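Local coordinates for protein cellulase (Uncultured bacterium, PDB 3WX5) that hydrolyses internal beta-1,4-glucosidic bonds of cellulose, as an endoglucanase of glycoside hydrolase family 12, at residues A[26-31]-A[35-40]; A[65-68]-A[73-76]; A[167-172]-A[198-203]. All coordinates share one frame; numbering follows the deposited sequence.

Contact 1: A[26-31]-A[35-40]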
loop_
_atom_site.group_PDB
_atom_site.type_symbol
_atom_site.label_atom_id
_atom_site.label_comp_id
_atom_site.label_asym_id
_atom_site.label_seq_id
_atom_site.Cartn_x
_atom_site.Cartn_y
_atom_site.Cartn_z
ATOM N N TRP A 26 -9.668 11.877 6.900
ATOM C CA TRP A 26 -9.984 10.454 6.984
ATOM C C TRP A 26 -11.099 9.999 6.037
ATOM O O TRP A 26 -11.768 8.985 6.274
ATOM C CB TRP A 26 -10.285 10.035 8.431
ATOM C CG TRP A 26 -9.237 10.470 9.422
ATOM C CD1 TRP A 26 -9.373 11.432 10.385
ATOM C CD2 TRP A 26 -7.926 9.915 9.602
ATOM N NE1 TRP A 26 -8.205 11.565 11.099
ATOM C CE2 TRP A 26 -7.306 10.635 10.651
ATOM C CE3 TRP A 26 -7.194 8.922 8.946
ATOM C CZ2 TRP A 26 -6.003 10.373 11.073
ATOM C CZ3 TRP A 26 -5.884 8.675 9.363
ATOM C CH2 TRP A 26 -5.335 9.348 10.458
ATOM N N GLY A 27 -11.231 10.689 4.916
ATOM C CA GLY A 27 -12.344 10.450 4.008
ATOM C C GLY A 27 -12.124 9.156 3.248
ATOM O O GLY A 27 -10.981 8.678 3.139
ATOM N N SER A 28 -13.224 8.510 2.856
ATOM C CA SER A 28 -13.138 7.244 2.108
ATOM C C SER A 28 -14.330 7.056 1.166
ATOM O O SER A 28 -15.395 7.686 1.348
ATOM C CB SER A 28 -13.086 6.071 3.085
ATOM O OG SER A 28 -14.312 5.996 3.815
ATOM N N ARG A 29 -14.178 6.152 0.201
ATOM C CA ARG A 29 -15.307 5.701 -0.622
ATOM C C ARG A 29 -15.194 4.205 -0.892
ATOM O O ARG A 29 -14.109 3.698 -1.187
ATOM C CB ARG A 29 -15.348 6.431 -1.977
ATOM C CG ARG A 29 -15.794 7.917 -1.908
ATOM C CD ARG A 29 -17.308 8.086 -1.590
ATOM N NE ARG A 29 -17.740 9.489 -1.676
ATOM C CZ ARG A 29 -17.531 10.401 -0.728
ATOM N NH1 ARG A 29 -16.824 10.094 0.349
ATOM N NH2 ARG A 29 -17.992 11.641 -0.875
ATOM N N ASP A 30 -16.316 3.509 -0.802
ATOM C CA ASP A 30 -16.417 2.183 -1.381
ATOM C C ASP A 30 -16.443 2.302 -2.890
ATOM O O ASP A 30 -17.106 3.199 -3.433
ATOM C CB ASP A 30 -17.673 1.453 -0.868
ATOM C CG ASP A 30 -17.649 1.242 0.633
ATOM O OD1 ASP A 30 -16.601 0.814 1.163
ATOM O OD2 ASP A 30 -18.687 1.468 1.290
ATOM N N VAL A 31 -15.701 1.419 -3.563
ATOM C CA VAL A 31 -15.637 1.411 -5.018
ATOM C C VAL A 31 -15.778 0.001 -5.591
ATOM O O VAL A 31 -15.602 -1.009 -4.876
ATOM C CB VAL A 31 -14.298 2.053 -5.570
ATOM C CG1 VAL A 31 -14.126 3.491 -5.074
ATOM C CG2 VAL A 31 -13.115 1.183 -5.177
ATOM N N ARG A 35 -15.864 -3.982 -3.705
ATOM C CA ARG A 35 -14.751 -4.917 -3.677
ATOM C C ARG A 35 -13.480 -4.250 -3.116
ATOM O O ARG A 35 -12.651 -4.911 -2.500
ATOM C CB ARG A 35 -14.482 -5.528 -5.053
ATOM C CG ARG A 35 -13.216 -6.385 -5.049
ATOM C CD ARG A 35 -13.175 -7.399 -6.170
ATOM N NE ARG A 35 -11.895 -8.107 -6.150
ATOM C CZ ARG A 35 -11.623 -9.165 -5.390
ATOM N NH1 ARG A 35 -12.549 -9.687 -4.592
ATOM N NH2 ARG A 35 -10.431 -9.731 -5.451
ATOM N N TYR A 36 -13.308 -2.957 -3.390
ATOM C CA TYR A 36 -12.163 -2.199 -2.877
ATOM C C TYR A 36 -12.660 -0.954 -2.151
ATOM O O TYR A 36 -13.836 -0.611 -2.228
ATOM C CB TYR A 36 -11.179 -1.800 -4.005
ATOM C CG TYR A 36 -10.715 -2.952 -4.856
ATOM C CD1 TYR A 36 -9.978 -4.005 -4.310
ATOM C CD2 TYR A 36 -11.053 -3.020 -6.203
ATOM C CE1 TYR A 36 -9.645 -5.115 -5.086
ATOM C CE2 TYR A 36 -10.679 -4.104 -6.991
ATOM C CZ TYR A 36 -10.009 -5.145 -6.417
ATOM O OH TYR A 36 -9.674 -6.234 -7.183
ATOM N N ARG A 37 -11.762 -0.302 -1.426
ATOM C CA ARG A 37 -12.063 0.947 -0.744
ATOM C C ARG A 37 -10.930 1.904 -1.028
ATOM O O ARG A 37 -9.773 1.497 -0.966
ATOM C CB ARG A 37 -12.082 0.684 0.747
ATOM C CG ARG A 37 -12.742 1.768 1.561
ATOM C CD ARG A 37 -13.581 1.110 2.650
ATOM N NE ARG A 37 -13.593 1.949 3.827
ATOM C CZ ARG A 37 -14.484 2.899 4.045
ATOM N NH1 ARG A 37 -15.468 3.094 3.172
ATOM N NH2 ARG A 37 -14.397 3.644 5.139
ATOM N N VAL A 38 -11.249 3.181 -1.201
ATOM C CA VAL A 38 -10.233 4.204 -1.409
ATOM C C VAL A 38 -10.238 5.180 -0.223
ATOM O O VAL A 38 -11.305 5.547 0.297
ATOM C CB VAL A 38 -10.460 4.966 -2.730
ATOM C CG1 VAL A 38 -9.441 6.120 -2.886
ATOM C CG2 VAL A 38 -10.356 3.981 -3.918
ATOM N N ILE A 39 -9.047 5.520 0.266
ATOM C CA ILE A 39 -8.952 6.335 1.478
ATOM C C ILE A 39 -8.047 7.512 1.197
ATOM O O ILE A 39 -6.990 7.343 0.574
ATOM C CB ILE A 39 -8.412 5.509 2.687
ATOM C CG1 ILE A 39 -7.172 4.681 2.300
ATOM C CG2 ILE A 39 -9.513 4.601 3.266
ATOM C CD1 ILE A 39 -6.508 3.972 3.504
ATOM N N ASN A 40 -8.454 8.704 1.641
ATOM C CA ASN A 40 -7.611 9.883 1.520
ATOM C C ASN A 40 -6.419 9.760 2.462
ATOM O O ASN A 40 -5.259 10.007 2.072
ATOM C CB ASN A 40 -8.427 11.164 1.806
ATOM C CG ASN A 40 -7.834 12.408 1.150
ATOM O OD1 ASN A 40 -7.235 12.341 0.073
ATOM N ND2 ASN A 40 -8.051 13.571 1.781
#
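The Arg37 guanidinium has Ser28 over one face and Asp30 OD1 at its edge. Ser28 CB sits 3.4 Å above the guanidinium plane, toward the rim. Ser28 OG comes within 2.7 Å of Arg37 NH2, but the angle is too poor for a hydrogen bond. Arg37 NH1 forms a salt bridge with Asp30 OD1 at 3.2 Å, met from above the carboxylate plane. Bends at chi2 (139°) and chi3 fold the Arg37 chain toward strand 28-31, where the guanidinium meets Ser28 and Asp30. Arg37 NE adds a weak bond to Tyr80 OH. Replacing Arg37 by an alanine would probably leave the Asp30 carboxylate without its charged mate and Ser28 CB without the flat group packed on it. The Tyr36 ring carries Arg35 CG over one face and pairs edge-to-face with Phe237; its OH also meets Val239 N. On the same face of the sheet as Tyr36, Val31 CG1 touches Val38 CG2 at 4.0 Å, near Ile79. The backbones pair through Arg29 N to Val38 O and Val38 N to Arg29 O, both 2.9 Å. A classic beta bulge sets Arg35 and Tyr36 together opposite Val31. The whole is an antiparallel beta hairpin in a sheet of the family 12 beta-sandwich.

Contact 2: A[65-68]-A[73-76]; sequences AEHS and VAAY
Ala74 is the first residue of 73-76 to meet the other segment, and it does so through the His67 ring. Its CB lies over one face of the imidazole, 4.0 Å from the ring centroid. The approach is 28° off the ring normal, so this is a CH-pi contact. The methyl is displaced toward the root of the ring: Ala74 CB is 3.6 Å from His67 CG, and 3.7 Å from His67 ND1. Ala75 follows and also turns its methyl toward His67. Ala75 CB comes 3.7 Å from His67 NE2, at an oblique angle to the ring. The two successive methyls thus touch different parts of one imidazole. The next residue, Tyr76, turns elsewhere and bonds through its OH to Ala121 O.

The His67 ring is brought to these methyls by its first torsion. CG stands beside the backbone N, anti to the carbonyl carbon (chi1 -53°). Both ring nitrogens are satisfied although the residue is buried. His67 ND1 bonds to Thr47 OG1 and His67 NE2 to Gln49 OE1. These two bonds, made by the two ring nitrogens, should fix its rotation, so that the same face stays against Ala74.

No helix takes part; both segments belong to the long loop between strands 60-65 and 78-80. Segment 73-76 runs beside strand 215-225, where a classic beta bulge places Ala74 and Ala75 together opposite Leu225, and both bond to its backbone. Segment 65-68 leaves the end of strand 60-65, and His67 bonds by its backbone to Gly228 and rests its side chain on Leu225. The histidine therefore links the end of strand 60-65, in one sheet, to strand 215-225, in the other.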
loop_
_atom_site.group_PDB
_atom_site.type_symbol
_atom_site.label_atom_id
_atom_site.label_comp_id
_atom_site.label_asym_id
_atom_site.label_seq_id
_atom_site.Cartn_x
_atom_site.Cartn_y
_atom_site.Cartn_z
ATOM N N ALA A 65 -2.566 18.658 -3.041
ATOM C CA ALA A 65 -1.678 18.116 -2.022
ATOM C C ALA A 65 -0.696 19.157 -1.536
ATOM O O ALA A 65 0.282 19.450 -2.197
ATOM C CB ALA A 65 -0.928 16.865 -2.555
ATOM N N GLU A 66 -0.968 19.719 -0.369
ATOM C CA GLU A 66 -0.149 20.802 0.127
ATOM C C GLU A 66 0.859 20.411 1.189
ATOM O O GLU A 66 1.303 21.249 1.974
ATOM C CB GLU A 66 -1.047 21.935 0.599
ATOM C CG GLU A 66 -1.825 22.470 -0.597
ATOM C CD GLU A 66 -2.820 23.536 -0.217
ATOM O OE1 GLU A 66 -2.941 23.839 0.998
ATOM O OE2 GLU A 66 -3.447 24.094 -1.145
ATOM N N HIS A 67 1.357 19.184 1.106
ATOM C CA HIS A 67 2.175 18.669 2.185
ATOM C C HIS A 67 3.568 19.236 2.115
ATOM O O HIS A 67 4.130 19.428 1.017
ATOM C CB HIS A 67 2.229 17.140 2.135
ATOM C CG HIS A 67 0.886 16.506 2.088
ATOM N ND1 HIS A 67 -0.090 16.792 3.015
ATOM C CD2 HIS A 67 0.322 15.663 1.188
ATOM C CE1 HIS A 67 -1.205 16.158 2.684
ATOM N NE2 HIS A 67 -0.958 15.405 1.624
ATOM N N SER A 68 4.138 19.506 3.285
ATOM C CA SER A 68 5.564 19.827 3.358
ATOM C C SER A 68 6.061 19.400 4.729
ATOM O O SER A 68 6.119 20.218 5.664
ATOM C CB SER A 68 5.812 21.331 3.154
ATOM O OG SER A 68 7.229 21.602 3.113
ATOM N N VAL A 73 6.375 10.935 6.637
ATOM C CA VAL A 73 5.234 10.776 5.711
ATOM C C VAL A 73 4.002 11.556 6.204
ATOM O O VAL A 73 3.599 11.443 7.369
ATOM C CB VAL A 73 4.862 9.312 5.505
ATOM C CG1 VAL A 73 3.584 9.194 4.634
ATOM C CG2 VAL A 73 6.043 8.541 4.853
ATOM N N ALA A 74 3.458 12.399 5.331
ATOM C CA ALA A 74 2.264 13.182 5.637
ATOM C C ALA A 74 0.983 12.393 5.406
ATOM O O ALA A 74 -0.003 12.624 6.091
ATOM C CB ALA A 74 2.227 14.468 4.770
ATOM N N ALA A 75 0.980 11.510 4.402
ATOM C CA ALA A 75 -0.276 10.941 3.876
ATOM C C ALA A 75 0.055 9.695 3.072
ATOM O O ALA A 75 1.130 9.596 2.482
ATOM C CB ALA A 75 -0.983 11.953 2.929
ATOM N N TYR A 76 -0.927 8.816 2.951
ATOM C CA TYR A 76 -0.849 7.676 2.034
ATOM C C TYR A 76 -2.254 7.444 1.449
ATOM O O TYR A 76 -2.957 6.508 1.826
ATOM C CB TYR A 76 -0.334 6.454 2.804
ATOM C CG TYR A 76 -0.225 5.165 1.976
ATOM C CD1 TYR A 76 0.612 5.078 0.863
ATOM C CD2 TYR A 76 -0.958 4.035 2.334
ATOM C CE1 TYR A 76 0.739 3.856 0.131
ATOM C CE2 TYR A 76 -0.862 2.835 1.606
ATOM C CZ TYR A 76 -0.033 2.749 0.510
ATOM O OH TYR A 76 0.004 1.568 -0.221
#

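Contact 3: A[167-172]-A[198-203]; sequences ATWEVW and KAFIDD
Asp203 OD2, three residues along the helix from the Phe200 that meets Trp169, is gripped by two groups. Arg207 NE forms a salt bridge with it and Tyr183 OH a hydrogen bond. Tyr183 also meets the Phe200 ring edge-to-face, which ties the helix to strand 179-185. Across the contact itself, the edge of Phe200 points into the face of Trp169. This is a T-shaped pair, with the ring planes at 85°. The centroids of the Phe200 ring and the Trp169 five-membered ring are 4.9 Å apart. Phe200 CE2 stands over the centre of the indole, 3.6 Å from Trp169 CE2. Phe200 CZ leans toward the benzene part and comes 3.5 Å from Trp169 CZ2. Phe200 CG lies beside its own backbone N (chi1 -59°), which carries the ring from the helix to the strand. The buried indole is held by Trp169 NE1, bonded to Leu164 O. Leu146 touches Trp169, Leu142 touches Phe200, and Ile144 touches both. On the helix, Lys198 NZ bridges to Asp202 OD1 at 2.9 Å. Aromatic and aliphatic side chains thus seat helix 197-206 on the large curved sheet, consistent with the single helix packed on the beta-sandwich (jelly roll) of family 12 hydrolases.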
loop_
_atom_site.group_PDB
_atom_site.type_symbol
_atom_site.label_atom_id
_atom_site.label_comp_id
_atom_site.label_asym_id
_atom_site.label_seq_id
_atom_site.Cartn_x
_atom_site.Cartn_y
_atom_site.Cartn_z
ATOM N N ALA A 167 11.624 -9.456 -10.887
ATOM C CA ALA A 167 12.443 -8.247 -10.813
ATOM C C ALA A 167 13.367 -8.327 -9.617
ATOM O O ALA A 167 13.414 -9.357 -8.951
ATOM C CB ALA A 167 11.547 -6.999 -10.726
ATOM N N THR A 168 14.177 -7.278 -9.440
ATOM C CA THR A 168 15.181 -7.190 -8.394
ATOM C C THR A 168 14.796 -6.074 -7.419
ATOM O O THR A 168 14.320 -5.009 -7.856
ATOM C CB THR A 168 16.575 -6.887 -9.063
ATOM O OG1 THR A 168 16.926 -8.057 -9.824
ATOM C CG2 THR A 168 17.637 -6.704 -8.019
ATOM N N TRP A 169 15.045 -6.306 -6.125
ATOM C CA TRP A 169 14.612 -5.409 -5.037
ATOM C C TRP A 169 15.675 -5.270 -3.952
ATOM O O TRP A 169 16.283 -6.243 -3.537
ATOM C CB TRP A 169 13.311 -5.935 -4.385
ATOM C CG TRP A 169 12.279 -6.416 -5.418
ATOM C CD1 TRP A 169 12.262 -7.639 -6.055
ATOM C CD2 TRP A 169 11.168 -5.670 -5.957
ATOM N NE1 TRP A 169 11.258 -7.656 -7.011
ATOM C CE2 TRP A 169 10.564 -6.474 -6.957
ATOM C CE3 TRP A 169 10.616 -4.407 -5.685
ATOM C CZ2 TRP A 169 9.401 -6.082 -7.635
ATOM C CZ3 TRP A 169 9.508 -3.991 -6.418
ATOM C CH2 TRP A 169 8.918 -4.832 -7.393
ATOM N N GLU A 170 15.803 -4.057 -3.428
ATOM C CA GLU A 170 16.430 -3.808 -2.125
ATOM C C GLU A 170 15.515 -4.227 -1.005
ATOM O O GLU A 170 14.332 -3.901 -1.041
ATOM C CB GLU A 170 16.685 -2.302 -1.970
ATOM C CG GLU A 170 17.502 -1.692 -3.128
ATOM C CD GLU A 170 17.638 -0.195 -3.010
ATOM O OE1 GLU A 170 17.221 0.352 -1.978
ATOM O OE2 GLU A 170 18.115 0.454 -3.967
ATOM N N VAL A 171 16.059 -4.892 0.023
ATOM C CA VAL A 171 15.248 -5.258 1.179
ATOM C C VAL A 171 15.635 -4.368 2.360
ATOM O O VAL A 171 16.829 -4.239 2.672
ATOM C CB VAL A 171 15.436 -6.752 1.560
ATOM C CG1 VAL A 171 14.455 -7.156 2.621
ATOM C CG2 VAL A 171 15.258 -7.662 0.312
ATOM N N TRP A 172 14.648 -3.657 2.911
ATOM C CA TRP A 172 14.844 -2.767 4.081
ATOM C C TRP A 172 14.043 -3.284 5.243
ATOM O O TRP A 172 12.933 -3.791 5.037
ATOM C CB TRP A 172 14.342 -1.360 3.756
ATOM C CG TRP A 172 15.158 -0.687 2.700
ATOM C CD1 TRP A 172 15.195 -0.977 1.354
ATOM C CD2 TRP A 172 16.101 0.350 2.918
ATOM N NE1 TRP A 172 16.121 -0.160 0.718
ATOM C CE2 TRP A 172 16.673 0.676 1.663
ATOM C CE3 TRP A 172 16.458 1.108 4.052
ATOM C CZ2 TRP A 172 17.617 1.704 1.519
ATOM C CZ3 TRP A 172 17.419 2.093 3.917
ATOM C CH2 TRP A 172 17.979 2.397 2.655
ATOM N N LYS A 198 2.740 -12.835 -3.096
ATOM C CA LYS A 198 3.097 -13.931 -2.178
ATOM C C LYS A 198 4.621 -14.131 -2.162
ATOM O O LYS A 198 5.193 -14.489 -1.143
ATOM C CB LYS A 198 2.405 -15.233 -2.624
ATOM C CG LYS A 198 2.539 -16.431 -1.668
ATOM C CD LYS A 198 1.946 -16.116 -0.301
ATOM C CE LYS A 198 2.013 -17.289 0.703
ATOM N NZ LYS A 198 2.742 -18.531 0.266
ATOM N N ALA A 199 5.277 -13.853 -3.284
ATOM C CA ALA A 199 6.756 -14.011 -3.323
ATOM C C ALA A 199 7.389 -13.130 -2.249
ATOM O O ALA A 199 8.314 -13.565 -1.539
ATOM C CB ALA A 199 7.313 -13.664 -4.699
ATOM N N PHE A 200 6.906 -11.888 -2.118
ATOM C CA PHE A 200 7.446 -10.983 -1.089
ATOM C C PHE A 200 7.134 -11.460 0.309
ATOM O O PHE A 200 7.975 -11.396 1.204
ATOM C CB PHE A 200 6.916 -9.546 -1.292
ATOM C CG PHE A 200 7.259 -8.969 -2.629
ATOM C CD1 PHE A 200 6.442 -9.205 -3.728
ATOM C CD2 PHE A 200 8.508 -8.359 -2.839
ATOM C CE1 PHE A 200 6.776 -8.773 -5.004
ATOM C CE2 PHE A 200 8.821 -7.847 -4.095
ATOM C CZ PHE A 200 7.954 -8.063 -5.190
ATOM N N ILE A 201 5.880 -11.843 0.527
ATOM C CA ILE A 201 5.505 -12.428 1.773
ATOM C C ILE A 201 6.392 -13.596 2.190
ATOM O O ILE A 201 6.906 -13.617 3.314
ATOM C CB ILE A 201 4.022 -12.873 1.760
ATOM C CG1 ILE A 201 3.137 -11.649 1.489
ATOM C CG2 ILE A 201 3.697 -13.521 3.084
ATOM C CD1 ILE A 201 1.582 -11.953 1.435
ATOM N N ASP A 202 6.639 -14.532 1.271
ATOM C CA ASP A 202 7.424 -15.723 1.595
ATOM C C ASP A 202 8.884 -15.352 1.863
ATOM O O ASP A 202 9.535 -15.986 2.684
ATOM C CB ASP A 202 7.351 -16.766 0.457
ATOM C CG ASP A 202 6.022 -17.534 0.435
ATOM O OD1 ASP A 202 5.172 -17.302 1.326
ATOM O OD2 ASP A 202 5.790 -18.300 -0.531
ATOM N N ASP A 203 9.384 -14.304 1.201
ATOM C CA ASP A 203 10.767 -13.861 1.467
ATOM C C ASP A 203 10.850 -13.273 2.875
ATOM O O ASP A 203 11.771 -13.571 3.644
ATOM C CB ASP A 203 11.219 -12.838 0.415
ATOM C CG ASP A 203 12.602 -12.277 0.706
ATOM O OD1 ASP A 203 13.617 -12.940 0.355
ATOM O OD2 ASP A 203 12.679 -11.218 1.363
#

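The three contacts follow one another along the chain without overlap. The centres of contacts 1 and 2 are about 18 Å apart. The centre of contact 3 lies about 27 Å from each, on the opposite side of the chain's centre. Contacts 1 and 2 are joined by Gln49, which bonds to Asn40 through NE2 and to His67 through OE1. Contacts 1 and 3 reach the same mixed sheet: the hairpin 28-31 and 36-39 continues through strand 78-80 to strand 215-225, and strand 167-175 lies further across, with helix 197-206 packed on it. Contact 2 borders this sheet at strand 215-225. Together they span the sandwich from that hairpin to its single helix.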